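Uncharacterized protein (Thermus thermophilus HB8, PDB 6SCE) probably acts as a CRISPR defence DNA nuclease of the type III systems, switched on when it binds cyclic oligoadenylate. Local coordinates at residues E438-A443 and K497-E502; A504-L509 and A520-H525; A514-Q519 and E622-L627. All blocks are in the same frame, centred on the assembly; numbering follows the deposited sequence.

Contact 1: residues E438-A443 and K497-E502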
ATOM      1  N   GLU A 438      15.047  17.357  -6.687  1.00 48.26           N
ATOM      2  CA  GLU A 438      14.395  18.208  -7.656  1.00 51.38           C
ATOM      3  C   GLU A 438      15.402  18.697  -8.698  1.00 53.65           C
ATOM      4  O   GLU A 438      16.528  19.073  -8.359  1.00 46.00           O
ATOM      5  CB  GLU A 438      13.766  19.415  -6.965  1.00 51.38           C
ATOM      6  CG  GLU A 438      12.480  19.117  -6.220  1.00 53.49           C
ATOM      7  CD  GLU A 438      12.048  20.279  -5.359  1.00 54.99           C
ATOM      8  OE1 GLU A 438      11.042  20.925  -5.678  1.00 62.51           O
ATOM      9  OE2 GLU A 438      12.738  20.567  -4.368  1.00 68.53           O
ATOM     10  N   GLU A 439      14.975  18.681  -9.955  1.00 53.62           N
ATOM     11  CA  GLU A 439      15.761  19.228 -11.065  1.00 58.96           C
ATOM     12  C   GLU A 439      15.614  20.745 -11.197  1.00 58.29           C
ATOM     13  O   GLU A 439      16.491  21.406 -11.754  1.00 61.96           O
ATOM     14  CB  GLU A 439      15.360  18.573 -12.383  1.00 63.37           C
ATOM     15  CG  GLU A 439      16.290  17.467 -12.843  1.00 69.32           C
ATOM     16  CD  GLU A 439      15.972  17.026 -14.255  1.00 74.55           C
ATOM     17  OE1 GLU A 439      14.808  16.639 -14.499  1.00 69.28           O
ATOM     18  OE2 GLU A 439      16.879  17.078 -15.121  1.00 83.23           O
ATOM     19  N   TYR A 440      14.505  21.285 -10.696  1.00 53.12           N
ATOM     20  CA  TYR A 440      14.191  22.700 -10.825  1.00 52.65           C
ATOM     21  C   TYR A 440      13.667  23.279  -9.501  1.00 52.51           C
ATOM     22  O   TYR A 440      12.590  23.877  -9.467  1.00 51.66           O
ATOM     23  CB  TYR A 440      13.153  22.903 -11.953  1.00 50.19           C
ATOM     24  CG  TYR A 440      13.504  22.213 -13.252  1.00 50.90           C
ATOM     25  CD1 TYR A 440      14.562  22.660 -14.032  1.00 52.23           C
ATOM     26  CD2 TYR A 440      12.777  21.107 -13.709  1.00 53.08           C
ATOM     27  CE1 TYR A 440      14.901  22.033 -15.215  1.00 50.46           C
ATOM     28  CE2 TYR A 440      13.109  20.471 -14.905  1.00 52.91           C
ATOM     29  CZ  TYR A 440      14.180  20.947 -15.653  1.00 54.67           C
ATOM     30  OH  TYR A 440      14.535  20.344 -16.842  1.00 50.99           O
ATOM     31  N   PRO A 441      14.443  23.134  -8.407  1.00 54.72           N
ATOM     32  CA  PRO A 441      13.955  23.487  -7.063  1.00 56.62           C
ATOM     33  C   PRO A 441      13.471  24.933  -6.906  1.00 61.52           C
ATOM     34  O   PRO A 441      12.533  25.185  -6.146  1.00 58.44           O
ATOM     35  CB  PRO A 441      15.171  23.232  -6.162  1.00 55.88           C
ATOM     36  CG  PRO A 441      16.352  23.205  -7.065  1.00 56.99           C
ATOM     37  CD  PRO A 441      15.846  22.682  -8.381  1.00 57.66           C
ATOM     38  N   ASP A 442      14.087  25.869  -7.634  1.00 65.64           N
ATOM     39  CA  ASP A 442      13.771  27.301  -7.493  1.00 67.07           C
ATOM     40  C   ASP A 442      12.729  27.829  -8.476  1.00 64.86           C
ATOM     41  O   ASP A 442      12.302  28.973  -8.362  1.00 64.22           O
ATOM     42  CB  ASP A 442      15.060  28.117  -7.576  1.00 69.38           C
ATOM     43  CG  ASP A 442      16.020  27.763  -6.466  1.00 69.53           C
ATOM     44  OD1 ASP A 442      15.560  27.637  -5.314  1.00 74.23           O
ATOM     45  OD2 ASP A 442      17.218  27.579  -6.737  1.00 71.00           O
ATOM     46  N   ALA A 443      12.303  26.991  -9.418  1.00 61.99           N
ATOM     47  CA  ALA A 443      11.189  27.334 -10.294  1.00 66.04           C
ATOM     48  C   ALA A 443       9.938  27.621  -9.474  1.00 65.43           C
ATOM     49  O   ALA A 443       9.611  26.887  -8.551  1.00 63.45           O
ATOM     50  CB  ALA A 443      10.915  26.211 -11.287  1.00 65.92           C
ATOM     51  N   LYS A 497      13.911  19.668 -23.828  1.00 60.52           N
ATOM     52  CA  LYS A 497      12.746  19.777 -24.724  1.00 63.55           C
ATOM     53  C   LYS A 497      11.396  19.654 -24.000  1.00 62.44           C
ATOM     54  O   LYS A 497      10.398  20.241 -24.425  1.00 59.76           O
ATOM     55  CB  LYS A 497      12.815  18.710 -25.827  1.00 64.35           C
ATOM     56  CG  LYS A 497      13.908  18.933 -26.875  1.00 68.05           C
ATOM     57  CD  LYS A 497      13.589  18.153 -28.149  1.00 70.46           C
ATOM     58  CE  LYS A 497      14.445  18.562 -29.336  1.00 72.25           C
ATOM     59  NZ  LYS A 497      15.684  17.744 -29.426  1.00 74.50           N
ATOM     60  N   GLY A 498      11.373  18.874 -22.923  1.00 61.08           N
ATOM     61  CA  GLY A 498      10.158  18.647 -22.143  1.00 56.41           C
ATOM     62  C   GLY A 498       9.856  19.753 -21.148  1.00 56.10           C
ATOM     63  O   GLY A 498       8.751  19.799 -20.597  1.00 51.67           O
ATOM     64  N   LEU A 499      10.820  20.649 -20.932  1.00 52.72           N
ATOM     65  CA  LEU A 499      10.714  21.705 -19.914  1.00 53.92           C
ATOM     66  C   LEU A 499       9.534  22.684 -20.083  1.00 56.57           C
ATOM     67  O   LEU A 499       8.899  23.074 -19.083  1.00 52.10           O
ATOM     68  CB  LEU A 499      12.046  22.466 -19.773  1.00 50.43           C
ATOM     69  CG  LEU A 499      12.115  23.481 -18.622  1.00 54.30           C
ATOM     70  CD1 LEU A 499      11.713  22.849 -17.290  1.00 54.23           C
ATOM     71  CD2 LEU A 499      13.493  24.112 -18.503  1.00 53.54           C
ATOM     72  N   PRO A 500       9.227  23.086 -21.331  1.00 53.27           N
ATOM     73  CA  PRO A 500       8.066  23.957 -21.512  1.00 51.82           C
ATOM     74  C   PRO A 500       6.734  23.339 -21.034  1.00 46.64           C
ATOM     75  O   PRO A 500       5.964  24.002 -20.330  1.00 47.36           O
ATOM     76  CB  PRO A 500       8.049  24.203 -23.031  1.00 53.68           C
ATOM     77  CG  PRO A 500       9.479  24.072 -23.440  1.00 54.06           C
ATOM     78  CD  PRO A 500      10.047  22.996 -22.554  1.00 54.91           C
ATOM     79  N   LEU A 501       6.462  22.102 -21.428  1.00 47.21           N
ATOM     80  CA  LEU A 501       5.243  21.417 -20.984  1.00 47.56           C
ATOM     81  C   LEU A 501       5.257  21.206 -19.451  1.00 44.65           C
ATOM     82  O   LEU A 501       4.247  21.438 -18.785  1.00 45.54           O
ATOM     83  CB  LEU A 501       5.080  20.092 -21.700  1.00 47.86           C
ATOM     84  CG  LEU A 501       3.811  19.309 -21.349  1.00 46.68           C
ATOM     85  CD1 LEU A 501       2.546  20.111 -21.618  1.00 46.33           C
ATOM     86  CD2 LEU A 501       3.783  18.012 -22.133  1.00 46.50           C
ATOM     87  N   GLU A 502       6.406  20.791 -18.918  1.00 43.94           N
ATOM     88  CA  GLU A 502       6.574  20.582 -17.465  1.00 44.35           C
ATOM     89  C   GLU A 502       6.341  21.842 -16.665  1.00 46.76           C
ATOM     90  O   GLU A 502       5.718  21.795 -15.608  1.00 44.74           O
ATOM     91  CB  GLU A 502       7.972  20.063 -17.133  1.00 41.67           C
ATOM     92  CG  GLU A 502       8.255  18.664 -17.629  1.00 42.61           C
ATOM     93  CD  GLU A 502       9.704  18.283 -17.485  1.00 41.63           C
ATOM     94  OE1 GLU A 502      10.470  19.052 -16.852  1.00 45.25           O
ATOM     95  OE2 GLU A 502      10.061  17.196 -17.987  1.00 47.33           O
TER
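Along the rim of the C-terminal seven-stranded sheet, the loop that leaves edge strand 434-438 meets the first turn of helix 499-513 through a CH-pi contact between Tyr440 and Leu499. The methyl CD1 of Leu499 sits over one face of the Tyr440 ring, 3.8 Å from its centroid and 22° off the normal, nearest to Tyr440 CZ at 3.5 Å. Glu439 CB lies against the opposite face, 3.8 Å above the plane, so the ring is held between a methylene of its own loop and a methyl of the helix. Leu499 has CG anti to its backbone N (chi1 -173°), which sends its branch out to meet the incoming ring. Glu502 brings OE1 to 3.6 Å from Tyr440 CE2, its carboxylate plane turned 55° from that of the ring; its OE2 lies close to the like-charged Asp543 OD1. A serine in place of Tyr440 would probably open a gap between loop and helix and deprive Leu499 CD1 of the flat surface it rests on. The loop contains a type I turn from Tyr440 to Ala443, closed by Ala443 N to Tyr440 O at 3.1 Å; Pro441, with its fixed phi, suits the second position. The arrangement is that of an alpha/beta nuclease domain in which the helix preceding the antiparallel strands of a mixed sheet packs against it, consistent with a PD-(D/E)xK fold.

Contact 2: residues A504-L509 and A520-H525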
ATOM      1  N   ALA A 504       4.589  24.557 -17.676  1.00 44.69           N
ATOM      2  CA  ALA A 504       3.168  24.886 -17.837  1.00 45.40           C
ATOM      3  C   ALA A 504       2.291  24.019 -16.943  1.00 44.65           C
ATOM      4  O   ALA A 504       1.336  24.499 -16.338  1.00 43.36           O
ATOM      5  CB  ALA A 504       2.741  24.695 -19.284  1.00 45.01           C
ATOM      6  N   VAL A 505       2.583  22.727 -16.902  1.00 45.01           N
ATOM      7  CA  VAL A 505       1.762  21.831 -16.102  1.00 43.28           C
ATOM      8  C   VAL A 505       1.911  22.212 -14.629  1.00 41.60           C
ATOM      9  O   VAL A 505       0.912  22.403 -13.949  1.00 42.52           O
ATOM     10  CB  VAL A 505       2.083  20.353 -16.375  1.00 45.44           C
ATOM     11  CG1 VAL A 505       1.424  19.440 -15.330  1.00 42.42           C
ATOM     12  CG2 VAL A 505       1.584  19.976 -17.768  1.00 46.33           C
ATOM     13  N   TYR A 506       3.150  22.357 -14.164  1.00 40.92           N
ATOM     14  CA  TYR A 506       3.419  22.796 -12.801  1.00 43.21           C
ATOM     15  C   TYR A 506       2.746  24.116 -12.438  1.00 46.28           C
ATOM     16  O   TYR A 506       2.234  24.280 -11.316  1.00 41.97           O
ATOM     17  CB  TYR A 506       4.913  22.917 -12.561  1.00 44.45           C
ATOM     18  CG  TYR A 506       5.279  23.815 -11.397  1.00 46.83           C
ATOM     19  CD1 TYR A 506       5.235  23.348 -10.086  1.00 48.58           C
ATOM     20  CD2 TYR A 506       5.653  25.143 -11.607  1.00 46.60           C
ATOM     21  CE1 TYR A 506       5.570  24.172  -9.021  1.00 48.73           C
ATOM     22  CE2 TYR A 506       6.002  25.964 -10.553  1.00 48.52           C
ATOM     23  CZ  TYR A 506       5.946  25.480  -9.262  1.00 51.77           C
ATOM     24  OH  TYR A 506       6.277  26.308  -8.219  1.00 52.55           O
ATOM     25  N   SER A 507       2.746  25.066 -13.371  1.00 44.27           N
ATOM     26  CA  SER A 507       2.182  26.383 -13.083  1.00 43.32           C
ATOM     27  C   SER A 507       0.692  26.292 -12.875  1.00 40.70           C
ATOM     28  O   SER A 507       0.170  26.849 -11.920  1.00 43.84           O
ATOM     29  CB  SER A 507       2.511  27.398 -14.200  1.00 43.13           C
ATOM     30  OG  SER A 507       3.911  27.661 -14.246  1.00 45.71           O
ATOM     31  N   HIS A 508      -0.005  25.608 -13.763  1.00 42.95           N
ATOM     32  CA  HIS A 508      -1.442  25.495 -13.627  1.00 44.87           C
ATOM     33  C   HIS A 508      -1.832  24.588 -12.450  1.00 45.46           C
ATOM     34  O   HIS A 508      -2.886  24.787 -11.845  1.00 42.33           O
ATOM     35  CB  HIS A 508      -2.078  25.018 -14.925  1.00 50.00           C
ATOM     36  CG  HIS A 508      -1.972  26.018 -16.035  1.00 54.93           C
ATOM     37  ND1 HIS A 508      -2.611  27.240 -15.992  1.00 57.31           N
ATOM     38  CD2 HIS A 508      -1.279  25.995 -17.198  1.00 56.61           C
ATOM     39  CE1 HIS A 508      -2.323  27.923 -17.086  1.00 57.47           C
ATOM     40  NE2 HIS A 508      -1.525  27.188 -17.839  1.00 60.11           N
ATOM     41  N   LEU A 509      -1.007  23.583 -12.137  1.00 43.14           N
ATOM     42  CA  LEU A 509      -1.275  22.764 -10.937  1.00 41.70           C
ATOM     43  C   LEU A 509      -1.192  23.608  -9.700  1.00 40.65           C
ATOM     44  O   LEU A 509      -2.058  23.543  -8.803  1.00 41.31           O
ATOM     45  CB  LEU A 509      -0.294  21.580 -10.825  1.00 41.28           C
ATOM     46  CG  LEU A 509      -0.619  20.421 -11.771  1.00 40.31           C
ATOM     47  CD1 LEU A 509       0.506  19.399 -11.769  1.00 40.04           C
ATOM     48  CD2 LEU A 509      -1.959  19.757 -11.439  1.00 43.06           C
ATOM     49  N   ALA A 520       2.527  21.660  -5.045  1.00 46.10           N
ATOM     50  CA  ALA A 520       3.027  21.137  -6.333  1.00 45.62           C
ATOM     51  C   ALA A 520       4.518  21.395  -6.500  1.00 44.30           C
ATOM     52  O   ALA A 520       5.056  22.375  -5.981  1.00 45.27           O
ATOM     53  CB  ALA A 520       2.251  21.736  -7.494  1.00 47.34           C
ATOM     54  N   ARG A 521       5.179  20.475  -7.198  1.00 42.61           N
ATOM     55  CA  ARG A 521       6.597  20.537  -7.457  1.00 40.92           C
ATOM     56  C   ARG A 521       6.866  20.121  -8.890  1.00 40.82           C
ATOM     57  O   ARG A 521       6.103  19.347  -9.493  1.00 37.97           O
ATOM     58  CB  ARG A 521       7.380  19.576  -6.560  1.00 42.78           C
ATOM     59  CG  ARG A 521       7.163  19.746  -5.068  1.00 44.06           C
ATOM     60  CD  ARG A 521       7.976  20.897  -4.496  1.00 48.14           C
ATOM     61  NE  ARG A 521       7.835  20.945  -3.048  1.00 48.44           N
ATOM     62  CZ  ARG A 521       6.896  21.630  -2.397  1.00 49.99           C
ATOM     63  NH1 ARG A 521       6.002  22.373  -3.048  1.00 52.74           N
ATOM     64  NH2 ARG A 521       6.865  21.590  -1.071  1.00 49.81           N
HETATM   65  N   MSE A 522       7.997  20.592  -9.412  1.00 39.73           N
HETATM   66  CA  MSE A 522       8.451  20.155 -10.729  1.00 41.45           C
HETATM   67  C   MSE A 522       9.123  18.811 -10.557  1.00 43.92           C
HETATM   68  O   MSE A 522       9.019  18.190  -9.491  1.00 42.42           O
HETATM   69  CB  MSE A 522       9.311  21.279 -11.321  1.00 39.62           C
HETATM   70  CG  MSE A 522       8.385  22.407 -11.714  1.00 42.21           C
HETATM   71 SE   MSE A 522       9.352  23.574 -13.018  1.00 48.17          SE
HETATM   72  CE  MSE A 522       9.119  22.338 -14.509  1.00 42.49           C
ATOM     73  N   GLY A 523       9.791  18.349 -11.609  1.00 39.16           N
ATOM     74  CA  GLY A 523      10.326  17.015 -11.690  1.00 38.93           C
ATOM     75  C   GLY A 523      11.654  16.773 -11.024  1.00 38.36           C
ATOM     76  O   GLY A 523      12.282  17.675 -10.462  1.00 43.57           O
ATOM     77  N   GLY A 524      12.068  15.522 -11.074  1.00 41.27           N
ATOM     78  CA  GLY A 524      13.343  15.147 -10.516  1.00 42.26           C
ATOM     79  C   GLY A 524      13.460  13.655 -10.309  1.00 42.07           C
ATOM     80  O   GLY A 524      12.799  12.857 -10.975  1.00 46.38           O
ATOM     81  N   HIS A 525      14.321  13.287  -9.369  1.00 41.77           N
ATOM     82  CA  HIS A 525      14.699  11.916  -9.172  1.00 43.66           C
ATOM     83  C   HIS A 525      14.226  11.458  -7.801  1.00 40.30           C
ATOM     84  O   HIS A 525      14.443  12.152  -6.815  1.00 41.06           O
ATOM     85  CB  HIS A 525      16.219  11.792  -9.307  1.00 47.74           C
ATOM     86  CG  HIS A 525      16.688  11.932 -10.722  1.00 53.06           C
ATOM     87  ND1 HIS A 525      16.900  13.160 -11.313  1.00 54.57           N
ATOM     88  CD2 HIS A 525      16.916  11.005 -11.682  1.00 57.26           C
ATOM     89  CE1 HIS A 525      17.274  12.980 -12.569  1.00 57.39           C
ATOM     90  NE2 HIS A 525      17.295  11.683 -12.817  1.00 57.36           N
TER
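This contact belongs to the core of the C-terminal alpha/beta nuclease domain, consistent with a PD-(D/E)xK fold, where helix 499-513 packs antiparallel on strand 519-528 and Tyr506 meets Met522. The short segments run at 175° to each other, with their axes 8.1 Å apart. Tyr506 and Leu509, three residues apart, share the helix face turned to the sheet, and the ring of Tyr506 carries most of the contact. Its CG lies anti to the backbone N (chi1 159°), which carries the ring off the helix toward the strand. There Met522, present as selenomethionine, places CG over one face of that ring, 3.4 Å from Tyr506 CG, in a CH-pi contact. SE follows beyond CG, oblique to the ring and 4.7 Å from the Tyr506 centroid, a Met-aromatic contact. A long, flexible side chain suits this place because it can fit itself to a flat surface; it also reaches Leu499 and Tyr503 on the same helix. At the rim of the ring, Tyr506 CE1 approaches Ala520 O at 3.6 Å. Ala520 has only a methyl to offer, and this small group lets the strand come close under the helix: its CB meets Leu509 CB at 4.2 Å, while Phe546 of the adjoining strand packs against both residues. Arg521 starts away from the helix; its NE forms a salt bridge with Glu426. Arg521 NH1 is shared between Gln519 OE1 and Ala520 O, the latter at 3.1 Å, near the guanidinium plane but with the donor 57° out of the carbonyl plane.

Contact 3: residues A514-Q519 and E622-L627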
ATOM      1  N   ALA A 514      -2.664  25.523  -4.672  1.00 49.06           N
ATOM      2  CA  ALA A 514      -2.259  26.431  -3.599  1.00 54.20           C
ATOM      3  C   ALA A 514      -3.456  27.059  -2.852  1.00 57.96           C
ATOM      4  O   ALA A 514      -3.530  26.967  -1.626  1.00 57.29           O
ATOM      5  CB  ALA A 514      -1.315  27.510  -4.125  1.00 55.06           C
ATOM      6  N   PRO A 515      -4.409  27.671  -3.580  1.00 62.58           N
ATOM      7  CA  PRO A 515      -5.616  28.141  -2.893  1.00 63.90           C
ATOM      8  C   PRO A 515      -6.220  27.108  -1.934  1.00 65.06           C
ATOM      9  O   PRO A 515      -6.709  27.477  -0.876  1.00 63.92           O
ATOM     10  CB  PRO A 515      -6.580  28.425  -4.050  1.00 64.68           C
ATOM     11  CG  PRO A 515      -5.689  28.846  -5.174  1.00 63.57           C
ATOM     12  CD  PRO A 515      -4.368  28.134  -4.979  1.00 62.85           C
ATOM     13  N   LYS A 516      -6.166  25.829  -2.309  1.00 64.49           N
ATOM     14  CA  LYS A 516      -6.783  24.744  -1.540  1.00 61.50           C
ATOM     15  C   LYS A 516      -5.828  24.020  -0.565  1.00 58.62           C
ATOM     16  O   LYS A 516      -6.183  22.977  -0.030  1.00 57.43           O
ATOM     17  CB  LYS A 516      -7.408  23.735  -2.514  1.00 62.94           C
ATOM     18  CG  LYS A 516      -8.539  24.321  -3.348  1.00 64.32           C
ATOM     19  CD  LYS A 516      -8.811  23.536  -4.617  1.00 66.18           C
ATOM     20  CE  LYS A 516      -9.144  22.087  -4.330  1.00 76.25           C
ATOM     21  NZ  LYS A 516      -9.586  21.371  -5.556  1.00 80.68           N
ATOM     22  N   GLY A 517      -4.642  24.570  -0.329  1.00 52.89           N
ATOM     23  CA  GLY A 517      -3.689  23.985   0.611  1.00 60.48           C
ATOM     24  C   GLY A 517      -2.830  22.835   0.074  1.00 60.85           C
ATOM     25  O   GLY A 517      -2.135  22.166   0.848  1.00 63.71           O
ATOM     26  N   GLY A 518      -2.870  22.601  -1.240  1.00 52.38           N
ATOM     27  CA  GLY A 518      -2.058  21.551  -1.869  1.00 52.50           C
ATOM     28  C   GLY A 518      -0.683  22.088  -2.244  1.00 51.07           C
ATOM     29  O   GLY A 518      -0.489  23.300  -2.375  1.00 46.68           O
ATOM     30  N   GLN A 519       0.270  21.184  -2.416  1.00 49.00           N
ATOM     31  CA  GLN A 519       1.637  21.558  -2.768  1.00 52.09           C
ATOM     32  C   GLN A 519       2.041  20.872  -4.081  1.00 53.37           C
ATOM     33  O   GLN A 519       1.905  19.651  -4.203  1.00 55.34           O
ATOM     34  CB  GLN A 519       2.585  21.152  -1.645  1.00 53.50           C
ATOM     35  CG  GLN A 519       2.545  22.075  -0.441  1.00 57.58           C
ATOM     36  CD  GLN A 519       3.610  23.165  -0.506  1.00 66.88           C
ATOM     37  OE1 GLN A 519       3.782  23.829  -1.538  1.00 68.00           O
ATOM     38  NE2 GLN A 519       4.352  23.339   0.596  1.00 65.76           N
ATOM     39  N   GLU A 622     -10.077  21.778 -17.317  1.00 59.75           N
ATOM     40  CA  GLU A 622     -10.820  20.721 -16.639  1.00 61.19           C
ATOM     41  C   GLU A 622     -10.049  20.023 -15.510  1.00 61.90           C
ATOM     42  O   GLU A 622     -10.344  18.866 -15.209  1.00 58.25           O
ATOM     43  CB  GLU A 622     -11.287  19.680 -17.659  1.00 61.22           C
ATOM     44  CG  GLU A 622     -12.294  20.221 -18.657  1.00 65.47           C
ATOM     45  CD  GLU A 622     -12.864  19.134 -19.541  1.00 67.43           C
ATOM     46  OE1 GLU A 622     -12.074  18.424 -20.200  1.00 64.92           O
ATOM     47  OE2 GLU A 622     -14.104  18.988 -19.579  1.00 76.02           O
ATOM     48  N   LEU A 623      -9.089  20.712 -14.883  1.00 61.11           N
ATOM     49  CA  LEU A 623      -8.373  20.153 -13.730  1.00 59.02           C
ATOM     50  C   LEU A 623      -9.335  19.710 -12.636  1.00 62.97           C
ATOM     51  O   LEU A 623      -9.339  18.541 -12.248  1.00 66.81           O
ATOM     52  CB  LEU A 623      -7.369  21.147 -13.143  1.00 56.81           C
ATOM     53  CG  LEU A 623      -5.906  20.962 -13.536  1.00 57.47           C
ATOM     54  CD1 LEU A 623      -5.058  22.011 -12.831  1.00 54.54           C
ATOM     55  CD2 LEU A 623      -5.411  19.558 -13.212  1.00 54.78           C
ATOM     56  N   GLU A 624     -10.141  20.640 -12.136  1.00 60.76           N
ATOM     57  CA  GLU A 624     -11.149  20.323 -11.129  1.00 66.84           C
ATOM     58  C   GLU A 624     -11.927  19.048 -11.489  1.00 65.16           C
ATOM     59  O   GLU A 624     -12.028  18.114 -10.694  1.00 58.36           O
ATOM     60  CB  GLU A 624     -12.111  21.505 -10.971  1.00 72.88           C
ATOM     61  CG  GLU A 624     -13.226  21.310  -9.946  1.00 78.01           C
ATOM     62  CD  GLU A 624     -12.780  21.543  -8.517  1.00 84.79           C
ATOM     63  OE1 GLU A 624     -11.605  21.267  -8.191  1.00 87.95           O
ATOM     64  OE2 GLU A 624     -13.618  22.005  -7.714  1.00 90.19           O
ATOM     65  N   LYS A 625     -12.460  19.030 -12.701  1.00 66.29           N
ATOM     66  CA  LYS A 625     -13.252  17.917 -13.217  1.00 69.51           C
ATOM     67  C   LYS A 625     -12.456  16.611 -13.230  1.00 69.66           C
ATOM     68  O   LYS A 625     -12.976  15.563 -12.840  1.00 71.13           O
ATOM     69  CB  LYS A 625     -13.723  18.262 -14.634  1.00 73.18           C
ATOM     70  CG  LYS A 625     -14.916  17.494 -15.162  1.00 77.97           C
ATOM     71  CD  LYS A 625     -15.365  18.118 -16.482  1.00 80.86           C
ATOM     72  CE  LYS A 625     -16.615  17.458 -17.034  1.00 85.47           C
ATOM     73  NZ  LYS A 625     -16.343  16.079 -17.526  1.00 87.23           N
ATOM     74  N   ALA A 626     -11.198  16.679 -13.673  1.00 68.10           N
ATOM     75  CA  ALA A 626     -10.331  15.499 -13.781  1.00 68.50           C
ATOM     76  C   ALA A 626      -9.905  14.942 -12.419  1.00 68.92           C
ATOM     77  O   ALA A 626      -9.986  13.734 -12.196  1.00 67.35           O
ATOM     78  CB  ALA A 626      -9.099  15.809 -14.618  1.00 68.01           C
ATOM     79  N   LEU A 627      -9.462  15.817 -11.517  1.00 67.34           N
ATOM     80  CA  LEU A 627      -9.007  15.394 -10.189  1.00 68.76           C
ATOM     81  C   LEU A 627     -10.145  14.920  -9.253  1.00 73.44           C
ATOM     82  O   LEU A 627      -9.862  14.343  -8.205  1.00 73.36           O
ATOM     83  CB  LEU A 627      -8.208  16.512  -9.492  1.00 63.97           C
ATOM     84  CG  LEU A 627      -7.033  17.160 -10.242  1.00 62.04           C
ATOM     85  CD1 LEU A 627      -6.274  18.120  -9.341  1.00 59.01           C
ATOM     86  CD2 LEU A 627      -6.084  16.129 -10.830  1.00 61.38           C
TER
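The flat group at this contact is the carboxylate of Glu624, and Lys516 meets it at one oxygen, in a surface salt bridge between a Schellman motif and the short helix 623-627. Lys516 NZ lies 3.3 Å from Glu624 OE1, a weak hydrogen bond, and 4.6 Å from Glu624 OE2, so the ammonium does not straddle the group. The lysine chain leaves the loop with CG beside the backbone N and bends at chi3 (58°), which brings its tip across to the helix. Glu624 also turns, at chi2 (80°), and so its carboxylate swings nearer to the loop than the start of its side chain would suggest. Lysine and glutamate have the reach to bridge backbones whose nearest CA atoms, those of Lys516 and Glu624, are 11.4 Å apart. The same OE1 also takes a hydrogen bond from His512 NE2 on the last turns of helix 499-513, which gives this oxygen two nitrogen partners and probably steadies its negative charge. Leu623 packs on Leu509 and His512, joining the short helix to the longer one. Glu622 stands at the N-cap of helix 623-627, and its carbonyl O receives Ala626 N at 2.8 Å. The Schellman motif ends helix 499-513 just before strand 519-528: Gly517 adopts a positive phi of 82°, readily reached without a side chain, Gly518 N bonds to Leu513 O, and Gly517 N bonds to Ala514 O at 2.9 Å.

In the fold
All three contacts belong to the C-terminal domain and gather around helix 499-513. Contacts 1 and 2 are buried and largely apolar: one fixes a loop to the start of the helix, the other lays its middle on strand 519-528. They meet directly, Ala443 CB touching Met522 SE and Glu439 N probably hydrogen-bonded to Gly523 O, so loop, helix and strand form one continuous core. Contact 3, about 20 Å from contact 1 between centres, lies at the surface beyond the helix's far end and depends on charge, with one salt bridge whose hydrogen bond is weak. Its segments alternate along the chain with those of contact 2, whereas contact 1 closes before either opens.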